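Local structure of homocysteine S-methyltransferase (5DMM) at residues Tyr71-Ala76 with Ala90-Ser95; Asp131-Glu134 with Asp138-Cys141; Ile230-Thr235 with Ala278-Gln283. The protein catalyses methyl transfer from S-methylmethionine, or less efficiently S-adenosylmethionine, to homocysteine, a zinc-dependent reaction that yields methionine. All blocks are in the same frame, centred on the assembly; numbering follows the deposited sequence.

Contact 1 (Tyr71-Ala76 with Ala90-Ser95); sequences YQATPA and ALIGKS. With HCS (2-amino-4-mercapto-butyric acid), chain F.
The I92 carbonyl is gripped from the helix that carries it: S95 OG lies 2.6 Å from I92 O, in the carbonyl plane and on a lone pair, while S95 N adds a weak bond to the same oxygen. The side chain of I92 reaches across to the loop before helix 75-78. Its CG1 lies anti to the carbonyl carbon (chi1 -68°) and meets A73 CB at 3.8 Å; CD1 goes further, pressing on A73 O at 3.2 Å and then reaching P75 CD at 4.3 Å. T74 caps helix 75-78 through OG1 to G77 N, and L157 of helix 143-159 also touches I92. In this (beta/alpha)8 barrel the contact seats the loop that follows strand 65-67 on helix 85-109. The other end of the loop faces the active site, where Y71 lays one ring face under the homocysteine, with the ligand CG 3.8 Å above the plane and over the ring centre. HCS N sits 3.1 Å from Y71 CB. No hydrogen bond joins the two segments, and A73 O is buried against the isoleucine without a polar partner, so their cohesion here is essentially apolar.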
# COMPACT_ATOMS: atom_id res chain seq x y z
N TYR A 71 0.36 3.68 7.12
CA TYR A 71 -0.45 4.52 6.23
C TYR A 71 -0.66 5.95 6.76
O TYR A 71 -0.67 6.93 5.99
CB TYR A 71 -1.80 3.86 6.01
CG TYR A 71 -2.76 4.64 5.13
CD1 TYR A 71 -2.56 4.73 3.77
CD2 TYR A 71 -3.88 5.26 5.68
CE1 TYR A 71 -3.43 5.43 2.96
CE2 TYR A 71 -4.76 5.97 4.89
CZ TYR A 71 -4.53 6.04 3.53
OH TYR A 71 -5.41 6.74 2.73
N GLN A 72 -0.86 6.05 8.07
CA GLN A 72 -1.05 7.35 8.72
C GLN A 72 0.03 7.62 9.76
O GLN A 72 -0.14 8.45 10.66
CB GLN A 72 -2.46 7.42 9.34
CG GLN A 72 -3.48 7.93 8.30
CD GLN A 72 -4.91 7.48 8.54
OE1 GLN A 72 -5.15 6.35 8.97
NE2 GLN A 72 -5.85 8.36 8.25
N ALA A 73 1.17 6.94 9.61
CA ALA A 73 2.31 7.16 10.49
C ALA A 73 3.34 8.12 9.86
O ALA A 73 4.23 7.71 9.12
CB ALA A 73 2.97 5.83 10.84
N THR A 74 3.19 9.40 10.16
CA THR A 74 4.17 10.42 9.78
C THR A 74 4.47 11.27 11.00
O THR A 74 3.65 11.33 11.91
CB THR A 74 3.68 11.35 8.66
OG1 THR A 74 2.44 11.95 9.06
CG2 THR A 74 3.49 10.58 7.34
N PRO A 75 5.63 11.94 11.02
CA PRO A 75 5.88 12.91 12.08
C PRO A 75 4.78 13.98 12.16
O PRO A 75 4.39 14.35 13.26
CB PRO A 75 7.22 13.53 11.68
CG PRO A 75 7.92 12.42 10.95
CD PRO A 75 6.82 11.71 10.18
N ALA A 76 4.28 14.45 11.02
CA ALA A 76 3.18 15.42 10.99
C ALA A 76 1.95 14.91 11.74
O ALA A 76 1.38 15.60 12.59
CB ALA A 76 2.79 15.77 9.55
N ALA A 90 10.84 6.00 14.72
CA ALA A 90 10.94 4.74 15.45
C ALA A 90 9.70 3.87 15.25
O ALA A 90 9.80 2.66 15.05
CB ALA A 90 11.17 5.02 16.96
N LEU A 91 8.52 4.49 15.30
CA LEU A 91 7.29 3.73 15.18
C LEU A 91 7.09 3.28 13.74
O LEU A 91 6.61 2.18 13.48
CB LEU A 91 6.09 4.55 15.64
CG LEU A 91 6.09 4.84 17.14
CD1 LEU A 91 4.83 5.57 17.54
CD2 LEU A 91 6.19 3.54 17.90
N ILE A 92 7.48 4.13 12.80
CA ILE A 92 7.39 3.77 11.39
C ILE A 92 8.28 2.57 11.13
O ILE A 92 7.85 1.59 10.49
CB ILE A 92 7.78 4.95 10.49
CG1 ILE A 92 6.73 6.06 10.60
CG2 ILE A 92 7.93 4.50 9.04
CD1 ILE A 92 7.24 7.42 10.20
N GLY A 93 9.50 2.62 11.64
CA GLY A 93 10.44 1.52 11.49
C GLY A 93 9.93 0.24 12.13
O GLY A 93 10.08 -0.86 11.58
N LYS A 94 9.30 0.39 13.29
CA LYS A 94 8.70 -0.73 14.00
C LYS A 94 7.64 -1.45 13.16
O LYS A 94 7.53 -2.67 13.22
CB LYS A 94 8.07 -0.26 15.30
CG LYS A 94 7.44 -1.37 16.13
CD LYS A 94 8.50 -2.30 16.70
CE LYS A 94 7.96 -3.09 17.89
NZ LYS A 94 7.64 -2.21 19.05
N SER A 95 6.88 -0.69 12.37
CA SER A 95 5.83 -1.28 11.54
C SER A 95 6.44 -2.24 10.52
O SER A 95 5.82 -3.26 10.18
CB SER A 95 5.00 -0.19 10.83
OG SER A 95 5.65 0.36 9.70
N HCS F . -3.81 1.53 5.35
CA HCS F . -4.20 0.77 4.18
CB HCS F . -4.75 1.71 3.11
CG HCS F . -5.99 2.44 3.62
SD HCS F . -6.79 3.28 2.23
C HCS F . -3.01 0.04 3.64
OXT HCS F . -1.91 0.20 4.20
O HCS F . -3.16 -0.70 2.64

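Contact 2 (Asp131-Glu134 with Asp138-Cys141); sequences DGSE and DYHC
Y139 brings one edge of its ring against S133. From CB the side chain leaves in the crowded position, with CG between the backbone N and the carbonyl carbon (chi1 45°), which swings the ring back toward the 131-134 segment. CD1 then meets S133 OG at 3.2 Å, the hydroxyl oxygen lying at the ring edge in its plane, and S133 CB at 4.0 Å. Next along the same edge, CE1 is 3.6 Å from S133 O. At the tip, OH hydrogen-bonds to E175 OE1 and takes part in a weak bond with G126 N. Both segments belong to the irregular loop between helices 125-129 and 143-159 of the TIM barrel, and the ring is further enclosed by F146 and by an edge-to-face stack with Y125. A leucine in place of Y139 would probably leave E175 OE1 without its hydroxyl mate and open a gap beside S133. Within 131-134, S133 N makes a weak bond to D131 OD1 (3.3 Å, 121° at the hydrogen). The residues flanking Y139, D138 and H140, are zinc ligands, at a site separate from the zinc bound by C229 and C295.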
# COMPACT_ATOMS: atom_id res chain seq x y z
N ASP A 131 -9.86 14.33 6.75
CA ASP A 131 -11.20 14.79 6.42
C ASP A 131 -11.71 14.03 5.20
O ASP A 131 -12.54 14.53 4.44
CB ASP A 131 -11.20 16.30 6.16
CG ASP A 131 -10.08 16.73 5.22
OD1 ASP A 131 -9.35 15.84 4.73
OD2 ASP A 131 -9.92 17.95 4.97
N GLY A 132 -11.20 12.82 5.03
CA GLY A 132 -11.54 11.99 3.88
C GLY A 132 -11.04 12.57 2.58
O GLY A 132 -11.62 12.33 1.51
N SER A 133 -9.95 13.33 2.65
CA SER A 133 -9.42 14.02 1.47
C SER A 133 -8.56 13.11 0.60
O SER A 133 -8.08 13.53 -0.45
CB SER A 133 -8.59 15.24 1.88
OG SER A 133 -8.48 16.15 0.81
N GLU A 134 -8.35 11.87 1.03
CA GLU A 134 -7.60 10.93 0.22
C GLU A 134 -8.44 10.43 -0.95
O GLU A 134 -7.98 9.62 -1.77
CB GLU A 134 -7.10 9.75 1.06
CG GLU A 134 -8.20 8.99 1.76
CD GLU A 134 -8.12 9.14 3.26
OE1 GLU A 134 -8.58 10.18 3.77
OE2 GLU A 134 -7.60 8.22 3.92
N ASP A 138 -8.32 17.51 -3.19
CA ASP A 138 -8.30 18.96 -3.35
C ASP A 138 -7.58 19.62 -2.19
O ASP A 138 -8.19 20.22 -1.32
CB ASP A 138 -9.71 19.53 -3.50
CG ASP A 138 -9.69 20.99 -3.96
OD1 ASP A 138 -8.60 21.53 -4.26
OD2 ASP A 138 -10.78 21.61 -4.05
N TYR A 139 -6.26 19.50 -2.20
CA TYR A 139 -5.42 20.20 -1.26
C TYR A 139 -4.17 20.71 -1.98
O TYR A 139 -3.83 20.22 -3.08
CB TYR A 139 -5.06 19.31 -0.08
CG TYR A 139 -4.63 17.89 -0.38
CD1 TYR A 139 -5.47 16.82 -0.08
CD2 TYR A 139 -3.36 17.60 -0.90
CE1 TYR A 139 -5.07 15.51 -0.32
CE2 TYR A 139 -2.96 16.29 -1.15
CZ TYR A 139 -3.82 15.25 -0.84
OH TYR A 139 -3.43 13.96 -1.04
N HIS A 140 -3.52 21.69 -1.38
CA HIS A 140 -2.46 22.42 -2.07
C HIS A 140 -1.21 22.56 -1.20
O HIS A 140 -1.26 23.17 -0.13
CB HIS A 140 -2.96 23.81 -2.49
CG HIS A 140 -4.14 23.76 -3.42
ND1 HIS A 140 -4.01 23.63 -4.78
CD2 HIS A 140 -5.47 23.82 -3.17
CE1 HIS A 140 -5.21 23.61 -5.34
NE2 HIS A 140 -6.11 23.73 -4.38
N CYS A 141 -0.11 21.98 -1.67
CA CYS A 141 1.18 22.10 -1.01
C CYS A 141 2.24 22.35 -2.06
O CYS A 141 2.12 21.87 -3.20
CB CYS A 141 1.52 20.84 -0.21
SG CYS A 141 0.36 20.39 1.12

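Contact 3 (Ile230-Thr235 with Ala278-Gln283); sequences IALENT and ADYLPQ
L232 sets a methyl over the face of the Y280 ring: CD2 is 4.2 Å from the ring centroid and 26° off its normal, a CH-pi contact, and CD1 approaches the ring at CE2 (4.0 Å). This is the close side. The Y280 torsion, CG anti to the carbonyl carbon (chi1 -74°), sends the ring out to the 230-235 loop, where the L232 carbonyl also lies near, its O 4.0 Å from CE1. L232 O accepts from T235 OG1 (2.9 Å, in the carbonyl plane) and from T235 N (3.3 Å), which ties the L232-T235 turn together next to the ring. T235 OG1 is bonded to W284 NE1 as well. Toward the hydroxyl end the packing thins. Y280 OH comes no nearer to E233 than 4.4 Å, at CA, and the exposed E233 side chain starts away from the 278-283 segment. No hydrogen bond crosses between the two segments. The contact thus joins the loop after barrel strand 222-228, just where it runs into helix 235-243, to the 3-10 turn leading into helix 281-286; P254 touches L232 from a loop, the W284 ring meets Y280, and helix 300-309 packs on A278.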
# COMPACT_ATOMS: atom_id res chain seq x y z
N ILE A 230 -11.08 1.37 -3.65
CA ILE A 230 -12.13 1.71 -4.61
C ILE A 230 -13.20 0.62 -4.55
O ILE A 230 -12.92 -0.50 -4.11
CB ILE A 230 -11.54 1.84 -6.04
CG1 ILE A 230 -12.60 2.25 -7.06
CG2 ILE A 230 -10.88 0.53 -6.46
CD1 ILE A 230 -12.06 2.33 -8.49
N ALA A 231 -14.42 0.94 -4.95
CA ALA A 231 -15.52 -0.02 -4.93
C ALA A 231 -15.28 -1.17 -5.90
O ALA A 231 -14.74 -0.97 -6.98
CB ALA A 231 -16.84 0.66 -5.27
N LEU A 232 -15.69 -2.38 -5.51
CA LEU A 232 -15.52 -3.55 -6.35
C LEU A 232 -16.03 -3.33 -7.77
O LEU A 232 -15.35 -3.67 -8.74
CB LEU A 232 -16.24 -4.76 -5.75
CG LEU A 232 -15.39 -5.78 -5.00
CD1 LEU A 232 -16.25 -6.97 -4.61
CD2 LEU A 232 -14.19 -6.22 -5.83
N GLU A 233 -17.22 -2.74 -7.89
CA GLU A 233 -17.86 -2.59 -9.19
C GLU A 233 -17.15 -1.59 -10.10
O GLU A 233 -17.48 -1.47 -11.27
CB GLU A 233 -19.33 -2.16 -9.03
CG GLU A 233 -19.52 -0.80 -8.36
CD GLU A 233 -19.87 -0.91 -6.88
OE1 GLU A 233 -19.45 -1.89 -6.23
OE2 GLU A 233 -20.58 -0.01 -6.38
N ASN A 234 -16.16 -0.88 -9.56
CA ASN A 234 -15.48 0.16 -10.33
C ASN A 234 -14.05 -0.21 -10.73
O ASN A 234 -13.36 0.56 -11.41
CB ASN A 234 -15.49 1.47 -9.55
CG ASN A 234 -16.89 2.03 -9.38
OD1 ASN A 234 -17.75 1.83 -10.23
ND2 ASN A 234 -17.12 2.75 -8.28
N THR A 235 -13.62 -1.40 -10.34
CA THR A 235 -12.23 -1.83 -10.56
C THR A 235 -11.90 -2.19 -12.00
O THR A 235 -10.90 -1.73 -12.53
CB THR A 235 -11.88 -3.04 -9.69
OG1 THR A 235 -12.80 -4.11 -9.95
CG2 THR A 235 -11.93 -2.67 -8.21
N ALA A 278 -12.75 -12.21 -4.80
CA ALA A 278 -11.98 -13.21 -5.55
C ALA A 278 -12.62 -13.61 -6.89
O ALA A 278 -11.93 -14.12 -7.76
CB ALA A 278 -11.76 -14.43 -4.69
N ASP A 279 -13.92 -13.38 -7.05
CA ASP A 279 -14.60 -13.71 -8.31
C ASP A 279 -14.09 -12.88 -9.49
O ASP A 279 -14.27 -13.26 -10.65
CB ASP A 279 -16.11 -13.53 -8.19
CG ASP A 279 -16.76 -14.57 -7.31
OD1 ASP A 279 -16.15 -15.64 -7.09
OD2 ASP A 279 -17.89 -14.33 -6.83
N TYR A 280 -13.46 -11.75 -9.18
CA TYR A 280 -12.97 -10.83 -10.20
C TYR A 280 -11.59 -11.17 -10.75
O TYR A 280 -11.13 -10.55 -11.71
CB TYR A 280 -12.92 -9.41 -9.63
CG TYR A 280 -14.27 -8.75 -9.50
CD1 TYR A 280 -14.71 -7.85 -10.46
CD2 TYR A 280 -15.10 -9.03 -8.41
CE1 TYR A 280 -15.94 -7.25 -10.34
CE2 TYR A 280 -16.33 -8.43 -8.29
CZ TYR A 280 -16.74 -7.54 -9.26
OH TYR A 280 -17.97 -6.94 -9.15
N LEU A 281 -10.91 -12.14 -10.13
CA LEU A 281 -9.53 -12.43 -10.48
C LEU A 281 -9.31 -12.67 -11.99
O LEU A 281 -8.36 -12.12 -12.56
CB LEU A 281 -9.04 -13.62 -9.65
CG LEU A 281 -7.64 -14.20 -9.90
CD1 LEU A 281 -6.60 -13.12 -10.07
CD2 LEU A 281 -7.26 -15.11 -8.73
N PRO A 282 -10.17 -13.45 -12.65
CA PRO A 282 -9.93 -13.60 -14.10
C PRO A 282 -10.07 -12.30 -14.91
O PRO A 282 -9.22 -12.07 -15.78
CB PRO A 282 -10.99 -14.63 -14.54
CG PRO A 282 -11.30 -15.38 -13.31
CD PRO A 282 -11.20 -14.40 -12.18
N GLN A 283 -11.08 -11.47 -14.65
CA GLN A 283 -11.22 -10.19 -15.35
C GLN A 283 -10.01 -9.31 -15.10
O GLN A 283 -9.49 -8.67 -16.01
CB GLN A 283 -12.44 -9.39 -14.88
CG GLN A 283 -13.80 -9.88 -15.24
CD GLN A 283 -14.83 -9.24 -14.32
OE1 GLN A 283 -14.83 -8.02 -14.13
NE2 GLN A 283 -15.67 -10.07 -13.71

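From the N terminus, contact 1 comes first, joining the loop after strand 65-67 to helix 85-109 and so closing a short excursion that includes helix 75-78. Contact 2 opens only after that, closing a short loop of the chain between helices 125-129 and 143-159. Contact 3 spans the longest separation, from the loop after strand 222-228 to the start of helix 281-286, taking in helix 235-243 and strand 250-253. The three follow in series, neither nested nor crossing. Contacts 1 and 2 touch through a probable hydrogen bond, Y71 OH to E134 OE2 at 2.9 Å, whereas contacts 1 and 3 lie on opposite sides of the chain's centre, their centres about 30 Å apart.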